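Local structure of G protein coupled receptor (Arabidopsis thaliana, 3T33) at residues 41-44 with 45-49; 176-179 with 180-184; 340-343 with 344-348; 378-381 with 382-385. The protein binds zinc as a LanC-like protein and may play a role in abscisic acid signaling. All coordinates share one frame; numbering follows the deposited sequence. Where two conformers were deposited one is given.

Interaction 1. Residues 41-44 with 45-49; sequences LSLP and YKSFS
Pro44, Leu43 and Phe48 carry this contact at the corner between helix 36-42 and helix 45-69. Pro44 is the N-cap residue of the second helix. Its carbonyl opens the helical bonding: Phe48 N donates to Pro44 O at 3.0 Å, with an N-H...O angle of 164°. The donor lies in the carbonyl plane. Ser47 OG also turns back to Pro44 O at 3.4 Å, but this second bond is weak. The Ser47 hydroxyl lies between the backbone N and the carbonyl carbon (chi1 56°), which places it near the proline ring as well, 3.9 Å from Pro44 CD. On the same ring, Lys46 CD lies 3.9 Å from Pro44 CB. Leu43 is the first residue to leave the helical path of 36-42. Its side chain crosses that of Phe48 at about a right angle. Leu43 CB meets Phe48 CB at 4.0 Å, and Leu43 CD2 sits at the edge of the ring. The ring itself runs on to Lys360 of helix 353-375 in a cation-pi contact, and Lys360 NZ also binds Leu43 O. The corner thus joins one backbone bond at a helix start to a small apolar contact, and a lysine ties both sides of it.

Interaction 2. Residues 176-179 with 180-184; sequences GYLW and ACLFL
In Tyr177 the ring carbon CG lies opposite the backbone N (chi1 161°), while in Cys181 SG lies beside the backbone N. One helical turn separates them, and these torsions bring the sulfur over a face of the tyrosine ring. Cys181 SG lies 3.8 Å from the centroid of the Tyr177 ring, 28° off the ring normal. It is offset toward the rim and comes within 3.5 Å of Tyr177 CE2. This is a Cys sulfur-aromatic contact.

Trp179 and Phe183 form the second pair. Both have CG anti to the backbone N, and the two side chains, one turn apart, cross obliquely. Their planes are 23° apart, but the rings are slid so far that they barely overlap, with 5.5 Å between the centroid of the six-membered ring of Trp179 and that of Phe183. The closest touch is tight: Trp179 CZ3 meets Phe183 CB at 3.3 Å. Phe126 meets both rings, and Trp179 NE1 is bonded to Tyr413 O near the C-terminus.

Leu178 CG and Leu182 CD1 make a looser apolar contact at 4.2 Å. Both leucines also touch Met198 of helix 195-212. Backbone bonds hold the spacing. Leu182 N to Leu178 O is the straightest, at 3.0 Å, and Phe183 N to Trp179 O is 2.8 Å long. The bond from Ala180 N to Gly176 O is weak.

The chemistry is that of a buried helix. Most backbone polar groups of this turn are paired along the axis, the indole N-H has a carbonyl partner, and sulfur, aromatic and aliphatic surfaces fill the sides.

Interaction 3. Residues 340-343 with 344-348; sequences TYVF and LSLYR
Ser345 N donates to Tyr341 O at 2.7 Å, the shortest of the backbone bonds that join 340-343 to 344-348. The donor is tilted 27° from the carbonyl plane. Tyr347 N reaches Phe343 O at 2.9 Å, and Leu346 N reaches Val342 O at 3.0 Å. Leu344 N to Thr340 O is longer at 3.2 Å but straighter, with an N-H...O angle of 168°. Leu346 N makes a further, weak bond to Phe343 O. That carbonyl therefore faces two donors.

The polar side chains find their partners beyond this turn. Ser345 OG binds Glu414 OE2, which also forms a salt bridge with Arg348. Tyr341 OH binds Asp401. Thr340 OG1 turns back to Ile336 O in its own helix.

Outward from the backbone the contact is apolar. Leu344 CD1 approaches the Tyr341 ring obliquely and lies 4.0 Å from Tyr341 CD1. Leu344 CG sits beside the backbone N (chi1 -67°), which turns the branch back toward the preceding residues. Val342 and Leu346 lie side by side and point the same way. Their methyl carbons meet at 4.0 Å, between Val342 CG1 and Leu346 CD1. These i to i+3 and i to i+4 contacts run along one buried helix of the LanC-like domain, with the Val342 side chain about 13 Å from the zinc ion.

Helix 336-350 is covered on several sides. Helix 392-402 meets Tyr341 through Tyr397 and Met398, and Leu344 through Met402. Helix 353-375 packs on Phe343, whose ring is edge-to-face with Phe362, and on Leu346 through Tyr355. Helix 291-305 lies against Val342 and Ser345.

Interaction 4. Residues 378-381 with 382-385; sequences QMHG and GDRP
This is a local turn contact at the protein surface, between His380 and the residues just after it. It lies in the loop that follows helix 353-375 and leads to helix 392-402. The His380 ring folds forward along the chain, with CG anti to the backbone N (chi1 -176°). That torsion brings ND1 to 3.2 Å from Gly382 N. On the far part of the ring, His380 NE2 is 3.5 Å from Asp383 OD2, a long spacing. The oxygen lies at the ring edge, in its plane, but the carboxylate is turned 81° against the ring.

Gly381 and Gly382 carry the bend. Gly382 has a positive phi of 86°, and a CB here would clash with Gly381 O. The absence of a side chain thus suits this backbone shape. A CA-H...O contact also spans the turn, with Pro385 CA 3.5 Å from Gly381 O. On both sides of the glycines the chain is tied to its surroundings: His380 pairs by backbone bonds with Lys328 and Val330, and Pro385 with Ile392.

The zinc site of Cys288, Cys333 and His334 is close. The side chain of His380 is about 6 Å from that of His334, and the side chain of Asp383 is about 10 Å from the zinc ion. The arrangement is a glycine-rich surface loop beside the zinc site of a LanC-like fold.

Along the chain the four contacts follow in series, from interaction 1 to interaction 4. All the regular structure of the chain is helix. Interaction 1 lies at the outside, where helix 36-42 meets helix 45-69. Its centre is about 17 Å from that of interaction 3, and helix 353-375 packs against both. The same helix leads into the loop of interaction 4, whose centre is about 24 Å from that of interaction 3. Interaction 2 is on the opposite side of the chain's centre from interactions 1 and 4. No two contacts touch. The contacts thus sample an outer corner, two buried helices and a loop beside the zinc site of one all-helical LanC-like fold.

Interaction 1. Residues 41-44 with 45-49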
loop_
_atom_site.group_PDB
_atom_site.type_symbol
_atom_site.label_atom_id
_atom_site.label_comp_id
_atom_site.label_asym_id
_atom_site.label_seq_id
_atom_site.Cartn_x
_atom_site.Cartn_y
_atom_site.Cartn_z
ATOM N N LEU A 41 24.234 0.022 0.969
ATOM C CA LEU A 41 23.739 -1.341 0.862
ATOM C C LEU A 41 24.469 -2.300 1.800
ATOM O O LEU A 41 23.876 -3.257 2.273
ATOM C CB LEU A 41 23.817 -1.839 -0.583
ATOM C CG LEU A 41 22.883 -1.120 -1.574
ATOM C CD1 LEU A 41 23.334 -1.375 -2.987
ATOM C CD2 LEU A 41 21.485 -1.611 -1.406
ATOM N N SER A 42 25.753 -2.045 2.051
ATOM C CA SER A 42 26.611 -2.885 2.907
ATOM C C SER A 42 26.299 -2.684 4.391
ATOM O O SER A 42 26.528 -3.567 5.206
ATOM C CB SER A 42 28.108 -2.571 2.670
ATOM O OG SER A 42 28.477 -2.614 1.291
ATOM N N LEU A 43 25.812 -1.498 4.731
ATOM C CA LEU A 43 25.461 -1.109 6.094
ATOM C C LEU A 43 24.669 -2.198 6.878
ATOM O O LEU A 43 23.736 -2.829 6.330
ATOM C CB LEU A 43 24.651 0.149 5.993
ATOM C CG LEU A 43 25.008 1.431 6.726
ATOM C CD1 LEU A 43 26.514 1.777 6.719
ATOM C CD2 LEU A 43 24.194 2.589 6.122
ATOM N N PRO A 44 25.095 -2.477 8.141
ATOM C CA PRO A 44 24.254 -3.366 8.916
ATOM C C PRO A 44 22.884 -2.673 9.256
ATOM O O PRO A 44 22.784 -1.444 9.384
ATOM C CB PRO A 44 25.103 -3.681 10.156
ATOM C CG PRO A 44 26.070 -2.619 10.256
ATOM C CD PRO A 44 26.194 -1.910 8.952
ATOM N N TYR A 45 21.857 -3.491 9.377
ATOM C CA TYR A 45 20.503 -3.007 9.434
ATOM C C TYR A 45 20.238 -1.965 10.518
ATOM O O TYR A 45 19.570 -0.984 10.269
ATOM C CB TYR A 45 19.513 -4.145 9.488
ATOM C CG TYR A 45 18.194 -3.681 8.918
ATOM C CD1 TYR A 45 17.159 -3.227 9.747
ATOM C CD2 TYR A 45 17.999 -3.625 7.532
ATOM C CE1 TYR A 45 15.951 -2.765 9.186
ATOM C CE2 TYR A 45 16.813 -3.141 6.988
ATOM C CZ TYR A 45 15.809 -2.736 7.819
ATOM O OH TYR A 45 14.672 -2.306 7.237
ATOM N N LYS A 46 20.806 -2.167 11.693
ATOM C CA LYS A 46 20.610 -1.284 12.815
ATOM C C LYS A 46 20.911 0.140 12.452
ATOM O O LYS A 46 20.014 0.967 12.591
ATOM C CB LYS A 46 21.399 -1.725 14.039
ATOM C CG LYS A 46 21.537 -3.280 14.078
ATOM C CD LYS A 46 22.541 -3.895 13.040
ATOM C CE LYS A 46 22.537 -5.430 13.077
ATOM N NZ LYS A 46 21.505 -5.992 12.136
ATOM N N SER A 47 22.109 0.441 11.937
ATOM C CA SER A 47 22.421 1.815 11.525
ATOM C C SER A 47 21.829 2.235 10.161
ATOM O O SER A 47 21.595 3.438 9.912
ATOM C CB SER A 47 23.931 2.088 11.551
ATOM O OG SER A 47 24.545 1.128 10.738
ATOM N N PHE A 48 21.605 1.270 9.277
ATOM C CA PHE A 48 20.917 1.589 8.036
ATOM C C PHE A 48 19.501 2.115 8.363
ATOM O O PHE A 48 19.127 3.164 7.911
ATOM C CB PHE A 48 20.825 0.352 7.165
ATOM C CG PHE A 48 19.942 0.507 5.986
ATOM C CD1 PHE A 48 20.398 1.163 4.857
ATOM C CD2 PHE A 48 18.651 0.012 6.003
ATOM C CE1 PHE A 48 19.572 1.323 3.730
ATOM C CE2 PHE A 48 17.815 0.141 4.864
ATOM C CZ PHE A 48 18.283 0.808 3.728
ATOM N N SER A 49 18.767 1.407 9.200
ATOM C CA SER A 49 17.394 1.833 9.547
ATOM C C SER A 49 17.388 3.142 10.354
ATOM O O SER A 49 16.601 4.003 10.075
ATOM C CB SER A 49 16.602 0.742 10.252
ATOM O OG SER A 49 17.275 0.439 11.428
#

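Interaction 2. Residues 176-179 with 180-184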
loop_
_atom_site.group_PDB
_atom_site.type_symbol
_atom_site.label_atom_id
_atom_site.label_comp_id
_atom_site.label_asym_id
_atom_site.label_seq_id
_atom_site.Cartn_x
_atom_site.Cartn_y
_atom_site.Cartn_z
ATOM N N GLY A 176 -13.126 -1.078 -1.079
ATOM C CA GLY A 176 -12.628 0.110 -0.400
ATOM C C GLY A 176 -13.297 0.519 0.902
ATOM O O GLY A 176 -12.617 0.900 1.874
ATOM N N TYR A 177 -14.627 0.471 0.943
ATOM C CA TYR A 177 -15.313 0.796 2.168
ATOM C C TYR A 177 -15.068 -0.369 3.146
ATOM O O TYR A 177 -14.885 -0.197 4.353
ATOM C CB TYR A 177 -16.799 0.956 1.850
ATOM C CG TYR A 177 -17.643 0.828 3.079
ATOM C CD1 TYR A 177 -17.805 1.915 3.949
ATOM C CD2 TYR A 177 -18.266 -0.342 3.389
ATOM C CE1 TYR A 177 -18.569 1.811 5.110
ATOM C CE2 TYR A 177 -19.077 -0.460 4.603
ATOM C CZ TYR A 177 -19.210 0.624 5.431
ATOM O OH TYR A 177 -19.916 0.545 6.628
ATOM N N LEU A 178 -15.136 -1.581 2.623
ATOM C CA LEU A 178 -15.022 -2.785 3.447
ATOM C C LEU A 178 -13.605 -2.861 4.063
ATOM O O LEU A 178 -13.451 -3.204 5.242
ATOM C CB LEU A 178 -15.234 -4.012 2.561
ATOM C CG LEU A 178 -14.962 -5.391 3.177
ATOM C CD1 LEU A 178 -15.838 -5.571 4.458
ATOM C CD2 LEU A 178 -15.222 -6.483 2.149
ATOM N N TRP A 179 -12.590 -2.533 3.248
ATOM C CA TRP A 179 -11.227 -2.356 3.774
ATOM C C TRP A 179 -11.161 -1.445 5.062
ATOM O O TRP A 179 -10.576 -1.862 6.060
ATOM C CB TRP A 179 -10.255 -1.894 2.662
ATOM C CG TRP A 179 -8.754 -2.152 3.007
ATOM C CD1 TRP A 179 -7.940 -3.152 2.502
ATOM C CD2 TRP A 179 -7.935 -1.410 3.950
ATOM N NE1 TRP A 179 -6.681 -3.056 3.038
ATOM C CE2 TRP A 179 -6.648 -2.013 3.944
ATOM C CE3 TRP A 179 -8.164 -0.287 4.777
ATOM C CZ2 TRP A 179 -5.552 -1.520 4.756
ATOM C CZ3 TRP A 179 -7.086 0.224 5.578
ATOM C CH2 TRP A 179 -5.779 -0.414 5.540
ATOM N N ALA A 180 -11.840 -0.292 5.044
ATOM C CA ALA A 180 -11.888 0.640 6.180
ATOM C C ALA A 180 -12.483 0.027 7.416
ATOM O O ALA A 180 -12.037 0.332 8.546
ATOM C CB ALA A 180 -12.687 1.910 5.828
ATOM N N CYS A 181 -13.561 -0.742 7.212
ATOM C CA CYS A 181 -14.205 -1.445 8.291
ATOM C C CYS A 181 -13.179 -2.407 8.901
ATOM O O CYS A 181 -13.050 -2.435 10.073
ATOM C CB CYS A 181 -15.416 -2.278 7.798
ATOM S SG CYS A 181 -16.746 -1.284 7.019
ATOM N N LEU A 182 -12.577 -3.283 8.082
ATOM C CA LEU A 182 -11.579 -4.245 8.585
ATOM C C LEU A 182 -10.471 -3.515 9.333
ATOM O O LEU A 182 -10.150 -3.864 10.408
ATOM C CB LEU A 182 -11.022 -5.040 7.450
ATOM C CG LEU A 182 -12.071 -5.937 6.768
ATOM C CD1 LEU A 182 -11.582 -6.446 5.448
ATOM C CD2 LEU A 182 -12.512 -7.112 7.728
ATOM N N PHE A 183 -10.006 -2.412 8.789
ATOM C CA PHE A 183 -8.975 -1.622 9.407
ATOM C C PHE A 183 -9.410 -1.074 10.777
ATOM O O PHE A 183 -8.701 -1.208 11.783
ATOM C CB PHE A 183 -8.627 -0.465 8.459
ATOM C CG PHE A 183 -7.752 0.591 9.074
ATOM C CD1 PHE A 183 -8.318 1.632 9.822
ATOM C CD2 PHE A 183 -6.342 0.556 8.894
ATOM C CE1 PHE A 183 -7.500 2.668 10.413
ATOM C CE2 PHE A 183 -5.508 1.601 9.442
ATOM C CZ PHE A 183 -6.085 2.662 10.200
ATOM N N LEU A 184 -10.591 -0.486 10.823
ATOM C CA LEU A 184 -11.112 0.025 12.069
ATOM C C LEU A 184 -11.231 -1.066 13.132
ATOM O O LEU A 184 -10.774 -0.888 14.301
ATOM C CB LEU A 184 -12.456 0.711 11.860
ATOM C CG LEU A 184 -13.012 1.334 13.129
ATOM C CD1 LEU A 184 -12.015 2.261 13.785
ATOM C CD2 LEU A 184 -14.326 2.102 12.863
#

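Interaction 3. Residues 340-343 with 344-348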
loop_
_atom_site.group_PDB
_atom_site.type_symbol
_atom_site.label_atom_id
_atom_site.label_comp_id
_atom_site.label_asym_id
_atom_site.label_seq_id
_atom_site.Cartn_x
_atom_site.Cartn_y
_atom_site.Cartn_z
ATOM N N THR A 340 8.826 -1.051 -3.126
ATOM C CA THR A 340 9.553 -1.573 -1.992
ATOM C C THR A 340 8.757 -2.576 -1.159
ATOM O O THR A 340 9.310 -3.598 -0.703
ATOM C CB THR A 340 10.006 -0.385 -1.073
ATOM O OG1 THR A 340 10.853 0.418 -1.864
ATOM C CG2 THR A 340 10.795 -0.871 0.120
ATOM N N TYR A 341 7.468 -2.304 -0.977
ATOM C CA TYR A 341 6.591 -3.142 -0.153
ATOM C C TYR A 341 6.464 -4.516 -0.714
ATOM O O TYR A 341 6.208 -5.502 0.025
ATOM C CB TYR A 341 5.193 -2.512 0.016
ATOM C CG TYR A 341 5.133 -1.454 1.136
ATOM C CD1 TYR A 341 5.030 -1.823 2.474
ATOM C CD2 TYR A 341 5.227 -0.102 0.842
ATOM C CE1 TYR A 341 5.020 -0.835 3.493
ATOM C CE2 TYR A 341 5.229 0.874 1.856
ATOM C CZ TYR A 341 5.090 0.509 3.157
ATOM O OH TYR A 341 5.049 1.475 4.162
ATOM N N VAL A 342 6.637 -4.646 -2.011
ATOM C CA VAL A 342 6.680 -6.028 -2.529
ATOM C C VAL A 342 7.760 -6.858 -1.804
ATOM O O VAL A 342 7.480 -7.961 -1.299
ATOM C CB VAL A 342 6.926 -6.065 -4.066
ATOM C CG1 VAL A 342 7.038 -7.479 -4.514
ATOM C CG2 VAL A 342 5.753 -5.440 -4.802
ATOM N N PHE A 343 8.978 -6.323 -1.703
ATOM C CA PHE A 343 10.040 -7.077 -1.017
ATOM C C PHE A 343 9.814 -7.293 0.449
ATOM O O PHE A 343 10.015 -8.372 0.949
ATOM C CB PHE A 343 11.400 -6.447 -1.345
ATOM C CG PHE A 343 11.562 -6.199 -2.814
ATOM C CD1 PHE A 343 11.344 -7.242 -3.714
ATOM C CD2 PHE A 343 11.867 -4.934 -3.300
ATOM C CE1 PHE A 343 11.510 -7.043 -5.078
ATOM C CE2 PHE A 343 12.031 -4.710 -4.643
ATOM C CZ PHE A 343 11.824 -5.753 -5.556
ATOM N N LEU A 344 9.367 -6.257 1.136
ATOM C CA LEU A 344 8.891 -6.344 2.515
ATOM C C LEU A 344 7.815 -7.377 2.671
ATOM O O LEU A 344 7.802 -8.102 3.663
ATOM C CB LEU A 344 8.313 -5.014 2.974
ATOM C CG LEU A 344 9.421 -3.985 3.066
ATOM C CD1 LEU A 344 8.797 -2.602 3.426
ATOM C CD2 LEU A 344 10.508 -4.373 4.089
ATOM N N SER A 345 6.934 -7.490 1.708
ATOM C CA SER A 345 5.874 -8.470 1.848
ATOM C C SER A 345 6.413 -9.902 1.730
ATOM O O SER A 345 5.943 -10.815 2.404
ATOM C CB SER A 345 4.760 -8.248 0.783
ATOM O OG SER A 345 3.500 -8.790 1.257
ATOM N N LEU A 346 7.391 -10.085 0.846
ATOM C CA LEU A 346 7.954 -11.423 0.560
ATOM C C LEU A 346 8.822 -11.837 1.777
ATOM O O LEU A 346 8.769 -12.984 2.265
ATOM C CB LEU A 346 8.764 -11.369 -0.746
ATOM C CG LEU A 346 7.836 -11.406 -1.963
ATOM C CD1 LEU A 346 8.537 -10.931 -3.202
ATOM C CD2 LEU A 346 7.339 -12.832 -2.123
ATOM N N TYR A 347 9.459 -10.827 2.348
ATOM C CA TYR A 347 10.242 -10.998 3.555
ATOM C C TYR A 347 9.385 -11.350 4.736
ATOM O O TYR A 347 9.713 -12.277 5.452
ATOM C CB TYR A 347 11.058 -9.722 3.855
ATOM C CG TYR A 347 11.889 -9.802 5.114
ATOM C CD1 TYR A 347 12.887 -10.819 5.293
ATOM C CD2 TYR A 347 11.705 -8.872 6.146
ATOM C CE1 TYR A 347 13.663 -10.857 6.470
ATOM C CE2 TYR A 347 12.502 -8.906 7.317
ATOM C CZ TYR A 347 13.471 -9.902 7.453
ATOM O OH TYR A 347 14.206 -9.935 8.605
ATOM N N ARG A 348 8.272 -10.646 4.948
ATOM C CA ARG A 348 7.346 -11.075 5.976
ATOM C C ARG A 348 6.914 -12.525 5.787
ATOM O O ARG A 348 6.820 -13.258 6.762
ATOM C CB ARG A 348 6.098 -10.215 6.023
ATOM C CG ARG A 348 6.287 -8.713 6.353
ATOM C CD ARG A 348 4.922 -8.080 6.803
ATOM N NE ARG A 348 4.049 -7.954 5.644
ATOM C CZ ARG A 348 2.909 -8.596 5.508
ATOM N NH1 ARG A 348 2.440 -9.353 6.480
ATOM N NH2 ARG A 348 2.223 -8.445 4.393
#

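Interaction 4. Residues 378-381 with 382-385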
loop_
_atom_site.group_PDB
_atom_site.type_symbol
_atom_site.label_atom_id
_atom_site.label_comp_id
_atom_site.label_asym_id
_atom_site.label_seq_id
_atom_site.Cartn_x
_atom_site.Cartn_y
_atom_site.Cartn_z
ATOM N N GLN A 378 14.491 13.530 -14.191
ATOM C CA GLN A 378 14.616 12.098 -14.560
ATOM C C GLN A 378 13.715 11.195 -13.695
ATOM O O GLN A 378 13.433 10.077 -14.060
ATOM C CB GLN A 378 16.057 11.573 -14.477
ATOM C CG GLN A 378 17.182 12.589 -14.596
ATOM C CD GLN A 378 18.545 11.907 -14.523
ATOM O OE1 GLN A 378 18.704 10.758 -14.986
ATOM N NE2 GLN A 378 19.534 12.599 -13.936
ATOM N N MET A 379 13.303 11.690 -12.536
ATOM C CA MET A 379 12.292 11.029 -11.706
ATOM C C MET A 379 11.117 11.994 -11.492
ATOM O O MET A 379 11.282 13.166 -11.146
ATOM C CB MET A 379 12.866 10.549 -10.351
ATOM C CG MET A 379 11.838 9.816 -9.422
ATOM S SD MET A 379 12.528 9.181 -7.839
ATOM C CE MET A 379 13.470 7.793 -8.433
ATOM N N HIS A 380 9.930 11.473 -11.743
ATOM C CA HIS A 380 8.747 12.235 -11.598
ATOM C C HIS A 380 8.415 12.259 -10.088
ATOM O O HIS A 380 8.462 11.232 -9.412
ATOM C CB HIS A 380 7.665 11.563 -12.416
ATOM C CG HIS A 380 6.392 12.326 -12.434
ATOM N ND1 HIS A 380 5.383 12.097 -11.523
ATOM C CD2 HIS A 380 5.979 13.352 -13.211
ATOM C CE1 HIS A 380 4.380 12.925 -11.769
ATOM N NE2 HIS A 380 4.727 13.711 -12.773
ATOM N N GLY A 381 8.146 13.441 -9.547
ATOM C CA GLY A 381 7.935 13.544 -8.112
ATOM C C GLY A 381 6.492 13.472 -7.628
ATOM O O GLY A 381 6.212 13.824 -6.486
ATOM N N GLY A 382 5.578 13.009 -8.482
ATOM C CA GLY A 382 4.113 13.109 -8.216
ATOM C C GLY A 382 3.445 14.440 -8.650
ATOM O O GLY A 382 4.055 15.524 -8.565
ATOM N N ASP A 383 2.195 14.373 -9.112
ATOM C CA ASP A 383 1.468 15.636 -9.427
ATOM C C ASP A 383 1.173 16.422 -8.159
ATOM O O ASP A 383 1.220 17.667 -8.164
ATOM C CB ASP A 383 0.189 15.382 -10.218
ATOM C CG ASP A 383 0.467 14.876 -11.627
ATOM O OD1 ASP A 383 -0.405 14.208 -12.208
ATOM O OD2 ASP A 383 1.567 15.131 -12.158
ATOM N N ARG A 384 0.881 15.710 -7.060
ATOM C CA ARG A 384 0.877 16.382 -5.764
ATOM C C ARG A 384 2.156 15.929 -5.008
ATOM O O ARG A 384 2.211 14.810 -4.452
ATOM C CB ARG A 384 -0.457 16.195 -4.990
ATOM C CG ARG A 384 -1.692 16.806 -5.719
ATOM C CD ARG A 384 -1.994 15.916 -6.885
ATOM N NE ARG A 384 -3.021 16.363 -7.807
ATOM C CZ ARG A 384 -3.876 15.542 -8.426
ATOM N NH1 ARG A 384 -3.821 14.230 -8.207
ATOM N NH2 ARG A 384 -4.782 16.033 -9.276
ATOM N N PRO A 385 3.196 16.783 -5.048
ATOM C CA PRO A 385 4.538 16.308 -4.674
ATOM C C PRO A 385 4.672 15.953 -3.171
ATOM O O PRO A 385 5.658 15.294 -2.770
ATOM C CB PRO A 385 5.465 17.480 -5.098
ATOM C CG PRO A 385 4.481 18.734 -5.084
ATOM C CD PRO A 385 3.215 18.160 -5.598
#